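Local coordinates for protein terminal oxygenase component of carbazole 1,9a-dioxygenase (Nocardioides aromaticivorans, PDB 3GCF) that probably catalyses the angular dioxygenation of carbazole as the terminal oxygenase of a Rieske non-heme iron system, receiving its electrons from a ferredoxin, at residues A[100-105]-A[112-117]; A[172-177]-A[340-345]. One frame throughout, in Å; residues are numbered along the deposited sequence.

Interaction 1: residues A[100-105]-A[112-117]. With FES (Fe2/s2 (inorganic) cluster), chain Q.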
# COMPACT_ATOMS: atom_id res chain seq x y z
N GLY A 100 -19.31 -8.40 -24.87
CA GLY A 100 -20.23 -7.65 -25.71
C GLY A 100 -21.62 -7.31 -25.19
O GLY A 100 -22.47 -6.90 -25.97
N TRP A 101 -21.88 -7.49 -23.90
CA TRP A 101 -23.20 -7.12 -23.40
C TRP A 101 -23.37 -5.63 -23.69
O TRP A 101 -22.49 -4.82 -23.39
CB TRP A 101 -23.30 -7.40 -21.89
CG TRP A 101 -23.51 -8.85 -21.57
CD1 TRP A 101 -23.06 -9.93 -22.27
CD2 TRP A 101 -24.18 -9.38 -20.41
NE1 TRP A 101 -23.39 -11.10 -21.63
CE2 TRP A 101 -24.09 -10.79 -20.49
CE3 TRP A 101 -24.85 -8.81 -19.33
CZ2 TRP A 101 -24.64 -11.63 -19.51
CZ3 TRP A 101 -25.40 -9.64 -18.35
CH2 TRP A 101 -25.28 -11.04 -18.46
N THR A 102 -24.50 -5.27 -24.30
CA THR A 102 -24.75 -3.89 -24.69
C THR A 102 -25.96 -3.30 -23.98
O THR A 102 -27.03 -3.91 -23.92
CB THR A 102 -24.94 -3.83 -26.22
OG1 THR A 102 -23.80 -4.43 -26.84
CG2 THR A 102 -25.06 -2.39 -26.70
N TYR A 103 -25.79 -2.10 -23.45
CA TYR A 103 -26.85 -1.44 -22.71
C TYR A 103 -27.37 -0.15 -23.32
O TYR A 103 -26.63 0.60 -23.96
CB TYR A 103 -26.38 -1.13 -21.29
CG TYR A 103 -25.80 -2.32 -20.55
CD1 TYR A 103 -24.50 -2.77 -20.82
CD2 TYR A 103 -26.55 -3.00 -19.59
CE1 TYR A 103 -23.97 -3.86 -20.14
CE2 TYR A 103 -26.02 -4.10 -18.91
CZ TYR A 103 -24.73 -4.52 -19.19
OH TYR A 103 -24.19 -5.59 -18.52
N ASP A 104 -28.66 0.10 -23.09
CA ASP A 104 -29.34 1.30 -23.56
C ASP A 104 -29.03 2.38 -22.52
O ASP A 104 -29.35 2.21 -21.34
CB ASP A 104 -30.85 1.04 -23.61
CG ASP A 104 -31.64 2.23 -24.12
OD1 ASP A 104 -31.46 3.35 -23.59
OD2 ASP A 104 -32.46 2.04 -25.04
N LEU A 105 -28.42 3.47 -22.93
CA LEU A 105 -28.08 4.52 -21.98
C LEU A 105 -29.28 5.20 -21.33
O LEU A 105 -29.18 5.67 -20.20
CB LEU A 105 -27.20 5.58 -22.65
CG LEU A 105 -25.80 5.14 -23.07
CD1 LEU A 105 -25.09 6.31 -23.73
CD2 LEU A 105 -25.02 4.65 -21.86
N ASP A 112 -28.82 -6.07 -25.93
CA ASP A 112 -28.17 -6.97 -26.86
C ASP A 112 -26.91 -7.60 -26.30
O ASP A 112 -26.40 -7.20 -25.25
CB ASP A 112 -27.81 -6.22 -28.15
CG ASP A 112 -28.07 -7.05 -29.39
OD1 ASP A 112 -27.74 -8.27 -29.36
OD2 ASP A 112 -28.60 -6.50 -30.38
N VAL A 113 -26.43 -8.62 -27.01
CA VAL A 113 -25.22 -9.33 -26.65
C VAL A 113 -24.52 -9.68 -27.96
O VAL A 113 -24.90 -10.63 -28.66
CB VAL A 113 -25.52 -10.61 -25.85
CG1 VAL A 113 -24.22 -11.33 -25.50
CG2 VAL A 113 -26.27 -10.25 -24.57
N LEU A 114 -23.51 -8.89 -28.28
CA LEU A 114 -22.72 -9.05 -29.49
C LEU A 114 -22.19 -10.46 -29.74
O LEU A 114 -22.06 -10.87 -30.89
CB LEU A 114 -21.55 -8.07 -29.46
CG LEU A 114 -21.76 -6.64 -29.97
CD1 LEU A 114 -23.22 -6.24 -29.95
CD2 LEU A 114 -20.91 -5.70 -29.13
N THR A 115 -21.90 -11.19 -28.67
CA THR A 115 -21.36 -12.54 -28.79
C THR A 115 -22.42 -13.64 -28.82
O THR A 115 -22.10 -14.81 -29.01
CB THR A 115 -20.40 -12.87 -27.63
OG1 THR A 115 -21.10 -12.72 -26.39
CG2 THR A 115 -19.19 -11.95 -27.66
N SER A 116 -23.68 -13.27 -28.63
CA SER A 116 -24.74 -14.25 -28.62
C SER A 116 -26.07 -13.59 -28.96
O SER A 116 -26.91 -13.36 -28.10
CB SER A 116 -24.80 -14.90 -27.23
OG SER A 116 -25.80 -15.90 -27.15
N PRO A 117 -26.28 -13.27 -30.25
CA PRO A 117 -27.52 -12.62 -30.70
C PRO A 117 -28.77 -13.37 -30.26
O PRO A 117 -28.83 -14.59 -30.33
CB PRO A 117 -27.35 -12.57 -32.22
CG PRO A 117 -26.48 -13.76 -32.51
CD PRO A 117 -25.46 -13.68 -31.41
FE1 FES Q . -19.33 -7.46 -19.49
FE2 FES Q . -19.19 -10.15 -19.70
S1 FES Q . -20.17 -8.77 -21.11
S2 FES Q . -18.36 -8.80 -18.02
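The indole of Trp-101 is held between Val-113 and the [2Fe-2S] cluster. From one side, Val-113 CG2 sits over the five-membered ring, 4.2 Å from its centroid, a CH-pi contact, while CG1 of the same valine lies 3.7 Å from Trp-101 CD1. Over the opposite face comes the cluster sulfide, with FES S1 3.3 Å from Trp-101 CD1. A beta-branched valine suits this place: CG1, anti to the backbone N (chi1 180°), and CG2 both reach the indole, whose flat face lets a sulfide approach closely, consistent with shielding the cluster.

The backbones pair antiparallel. Thr-102 N donates to Asp-112 O at 2.9 Å, whereas the return bond from Asp-112 N is weak. Gly-100 O takes two donors from opposite faces of its plane, Leu-114 N and Thr-102 OG1. Gly-100 suits its site because its phi is positive and Leu-114 CB packs 4.0 Å from its CA. The Leu-114 side chain crosses that of Thr-102 at about a right angle, bringing CD1 beside OG1, a hydroxyl also hydrogen-bonded to Ser-95.

Packing slackens at Asp-112, partly exposed, whose carboxylate leads away from 100-105 and accepts from Val-113 N. Beyond it, a type I turn from Val-113 to Ser-116 leads on to exposed Pro-117.

Strand 101-104 is the middle of a three-stranded antiparallel sheet, between 93-95 and 110-113; His-77 stacks on Trp-101, and Phe-360 of the second subunit meets its indole edge-to-face.

Interaction 2: residues A[172-177]-A[340-345]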
# COMPACT_ATOMS: atom_id res chain seq x y z
N THR A 172 -8.30 15.78 -7.83
CA THR A 172 -8.49 14.84 -6.73
C THR A 172 -7.67 15.29 -5.53
O THR A 172 -6.53 15.73 -5.69
CB THR A 172 -8.03 13.43 -7.16
OG1 THR A 172 -8.82 13.00 -8.28
CG2 THR A 172 -8.17 12.43 -6.02
N VAL A 173 -8.24 15.19 -4.33
CA VAL A 173 -7.57 15.56 -3.09
C VAL A 173 -7.63 14.35 -2.15
O VAL A 173 -8.67 13.71 -2.03
CB VAL A 173 -8.25 16.76 -2.39
CG1 VAL A 173 -7.54 17.09 -1.08
CG2 VAL A 173 -8.23 17.98 -3.31
N GLN A 174 -6.50 14.04 -1.50
CA GLN A 174 -6.44 12.89 -0.62
C GLN A 174 -6.90 13.15 0.81
O GLN A 174 -6.11 13.06 1.75
CB GLN A 174 -5.02 12.31 -0.60
CG GLN A 174 -4.41 12.01 -1.98
CD GLN A 174 -5.21 10.98 -2.79
OE1 GLN A 174 -5.60 9.94 -2.27
NE2 GLN A 174 -5.44 11.28 -4.06
N SER A 175 -8.17 13.48 0.99
CA SER A 175 -8.72 13.69 2.32
C SER A 175 -10.22 13.49 2.21
O SER A 175 -10.78 13.56 1.12
CB SER A 175 -8.45 15.12 2.83
OG SER A 175 -9.52 16.01 2.55
N ASN A 176 -10.85 13.23 3.35
CA ASN A 176 -12.29 13.06 3.38
C ASN A 176 -12.86 14.38 2.85
O ASN A 176 -12.23 15.43 3.02
CB ASN A 176 -12.77 12.82 4.81
CG ASN A 176 -14.26 12.64 4.90
OD1 ASN A 176 -14.98 13.54 5.35
ND2 ASN A 176 -14.75 11.47 4.48
N TRP A 177 -14.03 14.33 2.23
CA TRP A 177 -14.65 15.52 1.67
C TRP A 177 -14.98 16.59 2.71
O TRP A 177 -14.92 17.78 2.41
CB TRP A 177 -15.93 15.15 0.92
CG TRP A 177 -17.05 14.68 1.81
CD1 TRP A 177 -17.17 13.46 2.40
CD2 TRP A 177 -18.18 15.45 2.24
NE1 TRP A 177 -18.31 13.41 3.16
CE2 TRP A 177 -18.95 14.62 3.09
CE3 TRP A 177 -18.63 16.75 1.99
CZ2 TRP A 177 -20.14 15.05 3.69
CZ3 TRP A 177 -19.82 17.19 2.58
CH2 TRP A 177 -20.56 16.33 3.42
N ALA A 340 -3.12 21.16 2.88
CA ALA A 340 -3.65 21.56 4.18
C ALA A 340 -4.75 20.58 4.57
O ALA A 340 -4.83 20.15 5.72
CB ALA A 340 -4.22 22.98 4.11
N ARG A 341 -5.59 20.22 3.61
CA ARG A 341 -6.67 19.27 3.87
C ARG A 341 -6.08 17.90 4.19
O ARG A 341 -6.45 17.27 5.18
CB ARG A 341 -7.58 19.16 2.64
CG ARG A 341 -8.37 20.42 2.32
CD ARG A 341 -9.07 20.33 0.98
NE ARG A 341 -9.48 21.66 0.53
CZ ARG A 341 -9.97 21.93 -0.68
NH1 ARG A 341 -10.13 20.96 -1.58
NH2 ARG A 341 -10.28 23.18 -1.00
N GLU A 342 -5.15 17.46 3.35
CA GLU A 342 -4.52 16.15 3.52
C GLU A 342 -3.75 16.01 4.83
O GLU A 342 -3.60 14.91 5.36
CB GLU A 342 -3.61 15.86 2.33
CG GLU A 342 -4.35 16.03 1.00
CD GLU A 342 -3.47 15.85 -0.22
OE1 GLU A 342 -2.26 16.13 -0.15
OE2 GLU A 342 -4.01 15.44 -1.27
N ALA A 343 -3.27 17.13 5.36
CA ALA A 343 -2.52 17.10 6.61
C ALA A 343 -3.46 16.78 7.78
O ALA A 343 -3.01 16.45 8.87
CB ALA A 343 -1.84 18.45 6.84
N GLN A 344 -4.76 16.88 7.53
CA GLN A 344 -5.78 16.62 8.55
C GLN A 344 -6.38 15.22 8.45
O GLN A 344 -7.03 14.76 9.39
CB GLN A 344 -6.94 17.63 8.41
CG GLN A 344 -6.55 19.10 8.59
CD GLN A 344 -7.70 20.05 8.25
OE1 GLN A 344 -8.74 20.06 8.91
NE2 GLN A 344 -7.50 20.86 7.21
N GLN A 345 -6.17 14.56 7.32
CA GLN A 345 -6.74 13.24 7.07
C GLN A 345 -6.50 12.19 8.16
O GLN A 345 -7.44 11.52 8.59
CB GLN A 345 -6.26 12.72 5.71
CG GLN A 345 -6.86 11.37 5.29
CD GLN A 345 -8.38 11.34 5.40
OE1 GLN A 345 -9.05 12.34 5.17
NE2 GLN A 345 -8.92 10.18 5.74
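Gln-174 and Glu-342 meet through a backbone N-H and a carboxylate: Gln-174 N donates to Glu-342 OE2 at 2.9 Å, nearly straight at 160°. The oxygen is met on its anti side, 15° out of the carboxylate plane. Glutamate has the length for this, since its chain runs extended beyond CG and carries the acid from the helix to the end of the strand. Gln-174 CB lies against the same oxygen at 3.4 Å.

A second side-chain acceptor serves the backbone two residues on. Gln-345 OE1 takes the N-H of Asn-176 at 2.7 Å, the donor standing above the amide's carbonyl plane. The glutamine chain bends at chi2 (50°), which turns its amide toward the loop, and OE1 also passes 3.2 Å from Ser-175 CA. Between these two bonds, small Ser-175 lets the helix come close, its OG 3.7 Å from Arg-341 CB and bonded to Asn-176 O. Val-173 offers an apolar surface, CG2 lying 3.9 Å from Arg-341 NH1, the two side chains crossing at about a right angle.

Farther out, Gln-174 centres an inverse gamma turn, and its side-chain OE1 pairs with Gln-297. Asn-176 occupies the N-cap of helix 177-184; its side chain caps a backbone N-H there, and OD1 accepts from Arg-178 NE. Arg-341 is directed by Asn-183, which accepts from NE, and by a cation-pi contact with Tyr-300.

The Arg-341 side chain comes within about 6 Å of the iron(II) ion and about 4 Å of the side chain of its ligand Asp-337, so the contact borders the mononuclear iron site. Helix 335-350, which carries that aspartate, packs against the end of strand 164-173, an outermost strand of the seven-stranded antiparallel sheet, consistent with the Bet v 1-like (helix-grip) fold of this family.

Interactions 1 and 2 follow one another along the chain, the first closing before the second opens. Their centres lie 41 Å apart and their nearest atoms about 23 Å, so neither touches the other. Interaction 1 is a hairpin within the Rieske domain; interaction 2 joins an edge strand and a helix far apart in sequence, beside the iron(II) site of the catalytic domain. Within one chain the two metal centres are thus well separated. Across the trimer they approach: Gln-344 bonds to Arg-78, a cluster-pocket residue of the third subunit, consistent with electrons passing between subunits, as in related Rieske oxygenases.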